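Long-range contacts in stress response kinase A (Escherichia coli, PDB 1ZYL), which phosphorylates itself and other proteins on serine and threonine using ATP, and probably suppresses the effects of stress linked to reactive oxygen species: residues Ser36-Val41 against Phe56-Arg61; Phe6-Leu11 against Trp285-Phe290. All coordinates share one frame; numbering follows the deposited sequence.

Interaction 1: residues Ser36-Val41 against Phe56-Arg61; sequences SYENRV and FYRPER
Glu38 and Arg58 meet at about a right angle, their carboxylate and guanidinium planes 82° apart, and a salt bridge joins Glu38 OE2 to Arg58 NE at 2.9 Å. The same NE also donates to the backbone oxygen Glu38 O, again at 2.9 Å, in that carbonyl's plane, while Arg58 NH1 reaches Tyr37 O at 3.2 Å. One guanidinium thus holds two backbone oxygens of the loop as well as the charge of Glu38. A lysine in its place would probably leave Tyr37 O or the Glu38 oxygens without a donor, since its single nitrogen cannot sit at both the NE and NH1 positions. With CG anti to the backbone N (chi1 -171°) and a bend at chi2, Glu38 also brings its carboxylate to Arg61, nearly parallel to that guanidinium and stacked on it, OE1 3.2 Å from Arg61 NE but over the face, an attraction of charges alone. Arg284 and Trp280 also hold OE1, and Asp220 pairs with the far end of Arg61. Strands 40-44 and 52-57 form a beta hairpin of the N-lobe sheet of this kinase-like fold, and Ser36, inferred to be an ATP site, lies in the loop between strands 32-34 and 40-44. Arg40 and Phe56 make an antiparallel hydrogen-bonded pair, with a nearly straight bond of 2.8 Å from Phe56 N to Arg40 O and a weak one back. Buried Asn39 packs CB against Phe56 O, 3.3 Å away, and sends its ND2 to Asp219. By contrast, exposed Tyr37 and Arg40 lead their ends away from 56-61, the Tyr37 ring toward Phe294.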
loop_
_atom_site.group_PDB
_atom_site.type_symbol
_atom_site.label_atom_id
_atom_site.label_comp_id
_atom_site.label_asym_id
_atom_site.label_seq_id
_atom_site.Cartn_x
_atom_site.Cartn_y
_atom_site.Cartn_z
ATOM N N SER A 36 12.721 -2.224 4.076
ATOM C CA SER A 36 11.273 -2.152 3.938
ATOM C C SER A 36 10.797 -1.917 5.363
ATOM O O SER A 36 11.202 -2.634 6.272
ATOM C CB SER A 36 10.696 -3.465 3.422
ATOM O OG SER A 36 9.281 -3.468 3.562
ATOM N N TYR A 37 9.947 -0.919 5.566
ATOM C CA TYR A 37 9.468 -0.612 6.906
ATOM C C TYR A 37 8.465 -1.610 7.476
ATOM O O TYR A 37 8.608 -2.052 8.616
ATOM C CB TYR A 37 8.837 0.787 6.937
ATOM C CG TYR A 37 9.807 1.922 6.739
ATOM C CD1 TYR A 37 10.912 2.069 7.571
ATOM C CD2 TYR A 37 9.617 2.856 5.719
ATOM C CE1 TYR A 37 11.808 3.117 7.393
ATOM C CE2 TYR A 37 10.505 3.908 5.529
ATOM C CZ TYR A 37 11.601 4.032 6.367
ATOM O OH TYR A 37 12.504 5.051 6.173
ATOM N N GLU A 38 7.450 -1.955 6.685
ATOM C CA GLU A 38 6.394 -2.858 7.137
ATOM C C GLU A 38 6.856 -4.217 7.619
ATOM O O GLU A 38 6.585 -4.606 8.760
ATOM C CB GLU A 38 5.348 -3.065 6.044
ATOM C CG GLU A 38 4.130 -3.827 6.543
ATOM C CD GLU A 38 3.464 -3.131 7.724
ATOM O OE1 GLU A 38 2.496 -2.371 7.506
ATOM O OE2 GLU A 38 3.923 -3.330 8.869
ATOM N N ASN A 39 7.536 -4.946 6.740
ATOM C CA ASN A 39 8.025 -6.273 7.077
ATOM C C ASN A 39 9.540 -6.325 6.907
ATOM O O ASN A 39 10.127 -5.458 6.270
ATOM C CB ASN A 39 7.374 -7.310 6.164
ATOM C CG ASN A 39 5.911 -7.016 5.885
ATOM O OD1 ASN A 39 5.060 -7.120 6.772
ATOM N ND2 ASN A 39 5.611 -6.648 4.635
ATOM N N ARG A 40 10.162 -7.352 7.479
ATOM C CA ARG A 40 11.605 -7.546 7.384
ATOM C C ARG A 40 11.938 -8.404 6.158
ATOM O O ARG A 40 11.567 -9.573 6.096
ATOM C CB ARG A 40 12.120 -8.234 8.657
ATOM C CG ARG A 40 12.637 -7.292 9.751
ATOM C CD ARG A 40 13.890 -6.589 9.257
ATOM N NE ARG A 40 14.707 -6.021 10.328
ATOM C CZ ARG A 40 15.880 -5.420 10.131
ATOM N NH1 ARG A 40 16.557 -4.934 11.161
ATOM N NH2 ARG A 40 16.378 -5.299 8.905
ATOM N N VAL A 41 12.628 -7.814 5.185
ATOM C CA VAL A 41 13.010 -8.510 3.958
ATOM C C VAL A 41 14.517 -8.632 3.810
ATOM O O VAL A 41 15.248 -7.661 3.984
ATOM C CB VAL A 41 12.491 -7.786 2.695
ATOM C CG1 VAL A 41 13.175 -8.363 1.455
ATOM C CG2 VAL A 41 10.973 -7.928 2.583
ATOM N N PHE A 56 9.634 -11.655 6.047
ATOM C CA PHE A 56 9.064 -12.084 7.305
ATOM C C PHE A 56 7.952 -11.129 7.641
ATOM O O PHE A 56 8.191 -9.984 7.995
ATOM C CB PHE A 56 10.100 -12.091 8.419
ATOM C CG PHE A 56 10.926 -13.332 8.452
ATOM C CD1 PHE A 56 11.871 -13.579 7.464
ATOM C CD2 PHE A 56 10.749 -14.265 9.461
ATOM C CE1 PHE A 56 12.630 -14.740 7.482
ATOM C CE2 PHE A 56 11.502 -15.427 9.487
ATOM C CZ PHE A 56 12.446 -15.666 8.495
ATOM N N TYR A 57 6.729 -11.609 7.499
ATOM C CA TYR A 57 5.561 -10.807 7.779
ATOM C C TYR A 57 5.567 -10.409 9.242
ATOM O O TYR A 57 5.681 -11.258 10.120
ATOM C CB TYR A 57 4.318 -11.616 7.422
ATOM C CG TYR A 57 4.182 -11.829 5.928
ATOM C CD1 TYR A 57 3.707 -10.806 5.107
ATOM C CD2 TYR A 57 4.556 -13.038 5.330
ATOM C CE1 TYR A 57 3.601 -10.974 3.731
ATOM C CE2 TYR A 57 4.454 -13.216 3.939
ATOM C CZ TYR A 57 3.976 -12.174 3.149
ATOM O OH TYR A 57 3.887 -12.304 1.783
ATOM N N ARG A 58 5.461 -9.112 9.507
ATOM C CA ARG A 58 5.477 -8.638 10.881
ATOM C C ARG A 58 4.288 -9.182 11.668
ATOM O O ARG A 58 3.127 -9.015 11.285
ATOM C CB ARG A 58 5.523 -7.093 10.934
ATOM C CG ARG A 58 4.196 -6.341 11.129
ATOM C CD ARG A 58 4.404 -5.041 11.939
ATOM N NE ARG A 58 5.356 -4.119 11.311
ATOM C CZ ARG A 58 6.219 -3.368 11.988
ATOM N NH1 ARG A 58 7.053 -2.556 11.358
ATOM N NH2 ARG A 58 6.257 -3.442 13.305
ATOM N N PRO A 59 4.573 -9.870 12.778
ATOM C CA PRO A 59 3.528 -10.442 13.623
ATOM C C PRO A 59 2.457 -9.427 13.991
ATOM O O PRO A 59 2.710 -8.228 14.017
ATOM C CB PRO A 59 4.304 -10.949 14.836
ATOM C CG PRO A 59 5.548 -10.095 14.841
ATOM C CD PRO A 59 5.900 -10.049 13.391
ATOM N N GLU A 60 1.255 -9.927 14.247
ATOM C CA GLU A 60 0.109 -9.108 14.620
ATOM C C GLU A 60 -0.563 -8.316 13.503
ATOM O O GLU A 60 -1.670 -7.814 13.680
ATOM C CB GLU A 60 0.501 -8.167 15.753
ATOM C CG GLU A 60 1.092 -8.912 16.928
ATOM C CD GLU A 60 0.524 -10.316 17.050
ATOM O OE1 GLU A 60 -0.716 -10.457 17.174
ATOM O OE2 GLU A 60 1.321 -11.277 17.013
ATOM N N ARG A 61 0.084 -8.206 12.352
ATOM C CA ARG A 61 -0.509 -7.463 11.251
ATOM C C ARG A 61 -1.538 -8.307 10.510
ATOM O O ARG A 61 -2.734 -8.055 10.612
ATOM C CB ARG A 61 0.579 -6.988 10.288
ATOM C CG ARG A 61 0.072 -6.247 9.070
ATOM C CD ARG A 61 1.188 -5.418 8.503
ATOM N NE ARG A 61 1.102 -5.215 7.059
ATOM C CZ ARG A 61 0.214 -4.434 6.452
ATOM N NH1 ARG A 61 -0.689 -3.769 7.158
ATOM N NH2 ARG A 61 0.251 -4.300 5.136
#

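Interaction 2: residues Phe6-Leu11 against Trp285-Phe290; sequences FTFQTL and WADPAF
With CG anti to the backbone N (chi1 162°), Phe8 swings its ring across to Pro288, and the corresponding torsion of Asp287, also anti, sets its carboxylate beside the same ring. Pro288 CD sits almost exactly over the ring centre, 3.5 Å from the Phe8 centroid and 2° off the normal, a CH-pi contact in which the pyrrolidine presents a single methylene to the aromatic face. The backbone N of Thr10 lies over the opposite face, displaced toward the rim, and so the ring is sandwiched between proline and its own chain. Asp287 approaches obliquely, its OD2 3.7 Å from Phe8 CD2 and the carboxylate turned 57° from the ring. At the base of the side chain, Phe8 CB rests 3.5 Å from Ala286 O, and the Ala286 methyl reaches back to Phe6 O at 3.8 Å. The contact is small and lies at the surface; it is made by van der Waals and CH-pi packing. Asp287 OD2 faces Arg58 in a long, weak ion pair, while OD1 uses its anti lone pair to accept from Ala289 N at 2.9 Å, and Phe290 N bonds to Asp287 O. The N-terminal loop is thereby laid against an Asx turn whose aspartate gives a capping bond at the entry to the weakly bonded helix 289-293.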
loop_
_atom_site.group_PDB
_atom_site.type_symbol
_atom_site.label_atom_id
_atom_site.label_comp_id
_atom_site.label_asym_id
_atom_site.label_seq_id
_atom_site.Cartn_x
_atom_site.Cartn_y
_atom_site.Cartn_z
ATOM N N PHE A 6 1.704 -2.249 18.114
ATOM C CA PHE A 6 2.529 -3.447 18.064
ATOM C C PHE A 6 3.587 -3.509 19.154
ATOM O O PHE A 6 4.092 -2.484 19.608
ATOM C CB PHE A 6 3.243 -3.553 16.709
ATOM C CG PHE A 6 2.320 -3.725 15.551
ATOM C CD1 PHE A 6 1.569 -2.656 15.080
ATOM C CD2 PHE A 6 2.176 -4.968 14.946
ATOM C CE1 PHE A 6 0.684 -2.818 14.025
ATOM C CE2 PHE A 6 1.293 -5.145 13.888
ATOM C CZ PHE A 6 0.543 -4.065 13.426
ATOM N N THR A 7 3.912 -4.727 19.569
ATOM C CA THR A 7 4.959 -4.936 20.551
ATOM C C THR A 7 6.102 -5.496 19.706
ATOM O O THR A 7 6.203 -6.708 19.503
ATOM C CB THR A 7 4.569 -5.969 21.616
ATOM O OG1 THR A 7 4.469 -7.255 21.008
ATOM C CG2 THR A 7 3.234 -5.620 22.247
ATOM N N PHE A 8 6.945 -4.604 19.192
ATOM C CA PHE A 8 8.063 -5.007 18.354
ATOM C C PHE A 8 8.868 -6.179 18.884
ATOM O O PHE A 8 9.406 -6.134 19.991
ATOM C CB PHE A 8 9.007 -3.831 18.122
ATOM C CG PHE A 8 10.377 -4.239 17.653
ATOM C CD1 PHE A 8 11.382 -4.544 18.574
ATOM C CD2 PHE A 8 10.669 -4.313 16.294
ATOM C CE1 PHE A 8 12.659 -4.914 18.152
ATOM C CE2 PHE A 8 11.942 -4.682 15.861
ATOM C CZ PHE A 8 12.939 -4.982 16.798
ATOM N N GLN A 9 8.952 -7.225 18.073
ATOM C CA GLN A 9 9.720 -8.409 18.421
ATOM C C GLN A 9 10.846 -8.504 17.403
ATOM O O GLN A 9 10.592 -8.610 16.200
ATOM C CB GLN A 9 8.840 -9.663 18.381
ATOM C CG GLN A 9 7.715 -9.629 17.350
ATOM C CD GLN A 9 6.335 -9.381 17.970
ATOM O OE1 GLN A 9 5.914 -10.099 18.881
ATOM N NE2 GLN A 9 5.625 -8.369 17.468
ATOM N N THR A 10 12.087 -8.449 17.886
ATOM C CA THR A 10 13.264 -8.499 17.017
ATOM C C THR A 10 13.466 -9.846 16.314
ATOM O O THR A 10 12.975 -10.889 16.768
ATOM C CB THR A 10 14.555 -8.149 17.806
ATOM O OG1 THR A 10 15.678 -8.110 16.915
ATOM C CG2 THR A 10 14.801 -9.178 18.903
ATOM N N LEU A 11 14.193 -9.816 15.201
ATOM C CA LEU A 11 14.456 -11.028 14.447
ATOM C C LEU A 11 15.907 -11.055 13.983
ATOM O O LEU A 11 16.260 -10.458 12.963
ATOM C CB LEU A 11 13.516 -11.111 13.242
ATOM C CG LEU A 11 13.224 -12.512 12.686
ATOM C CD1 LEU A 11 12.584 -13.369 13.765
ATOM C CD2 LEU A 11 12.296 -12.403 11.490
ATOM N N TRP A 285 5.481 2.480 16.444
ATOM C CA TRP A 285 6.498 3.282 17.119
ATOM C C TRP A 285 7.495 2.519 17.990
ATOM O O TRP A 285 8.620 2.971 18.163
ATOM C CB TRP A 285 5.827 4.375 17.956
ATOM C CG TRP A 285 6.716 5.527 18.268
ATOM C CD1 TRP A 285 7.056 5.990 19.503
ATOM C CD2 TRP A 285 7.361 6.385 17.327
ATOM N NE1 TRP A 285 7.874 7.089 19.393
ATOM C CE2 TRP A 285 8.078 7.351 18.065
ATOM C CE3 TRP A 285 7.402 6.434 15.930
ATOM C CZ2 TRP A 285 8.828 8.353 17.451
ATOM C CZ3 TRP A 285 8.147 7.430 15.320
ATOM C CH2 TRP A 285 8.850 8.375 16.079
ATOM N N ALA A 286 7.098 1.380 18.547
ATOM C CA ALA A 286 8.010 0.605 19.399
ATOM C C ALA A 286 9.095 -0.092 18.579
ATOM O O ALA A 286 10.017 -0.687 19.126
ATOM C CB ALA A 286 7.231 -0.423 20.211
ATOM N N ASP A 287 8.963 -0.020 17.262
ATOM C CA ASP A 287 9.927 -0.608 16.351
ATOM C C ASP A 287 11.016 0.442 16.222
ATOM O O ASP A 287 10.754 1.556 15.772
ATOM C CB ASP A 287 9.273 -0.842 14.986
ATOM C CG ASP A 287 10.215 -1.474 13.983
ATOM O OD1 ASP A 287 11.377 -1.031 13.900
ATOM O OD2 ASP A 287 9.792 -2.407 13.267
ATOM N N PRO A 288 12.254 0.106 16.616
ATOM C CA PRO A 288 13.403 1.020 16.552
ATOM C C PRO A 288 13.471 1.819 15.260
ATOM O O PRO A 288 13.738 3.018 15.268
ATOM C CB PRO A 288 14.587 0.083 16.704
ATOM C CG PRO A 288 14.051 -0.960 17.644
ATOM C CD PRO A 288 12.664 -1.223 17.103
ATOM N N ALA A 289 13.214 1.141 14.150
ATOM C CA ALA A 289 13.249 1.753 12.824
ATOM C C ALA A 289 12.371 2.999 12.616
ATOM O O ALA A 289 12.705 3.859 11.801
ATOM C CB ALA A 289 12.902 0.709 11.786
ATOM N N PHE A 290 11.259 3.109 13.336
ATOM C CA PHE A 290 10.389 4.262 13.164
ATOM C C PHE A 290 10.853 5.545 13.868
ATOM O O PHE A 290 10.619 6.640 13.370
ATOM C CB PHE A 290 8.954 3.889 13.540
ATOM C CG PHE A 290 8.306 2.959 12.552
ATOM C CD1 PHE A 290 8.771 1.657 12.392
ATOM C CD2 PHE A 290 7.268 3.400 11.731
ATOM C CE1 PHE A 290 8.219 0.809 11.425
ATOM C CE2 PHE A 290 6.711 2.552 10.758
ATOM C CZ PHE A 290 7.191 1.259 10.609
#

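In the fold
From the N terminus, the chain first lays 6-11 down as the loop before helix 13-22, and its partner 285-290 follows, in sequence, all the strands and most of the helices. Interaction 2 therefore closes a loop of 273 residues, whereas interaction 1 closes a short one of 14 within a hairpin, wholly inside the longer span. The two sit side by side, their centres 10 Å apart. Phe6 makes a cation-pi contact with Arg58, Leu11 packs on Phe56, and Gln9 on Pro59, and Arg58 faces Asp287 in a long, weak ion pair. The N-terminal loop thus bridges the hairpin of the five-stranded sheet and the region between helices 266-283 and 289-293.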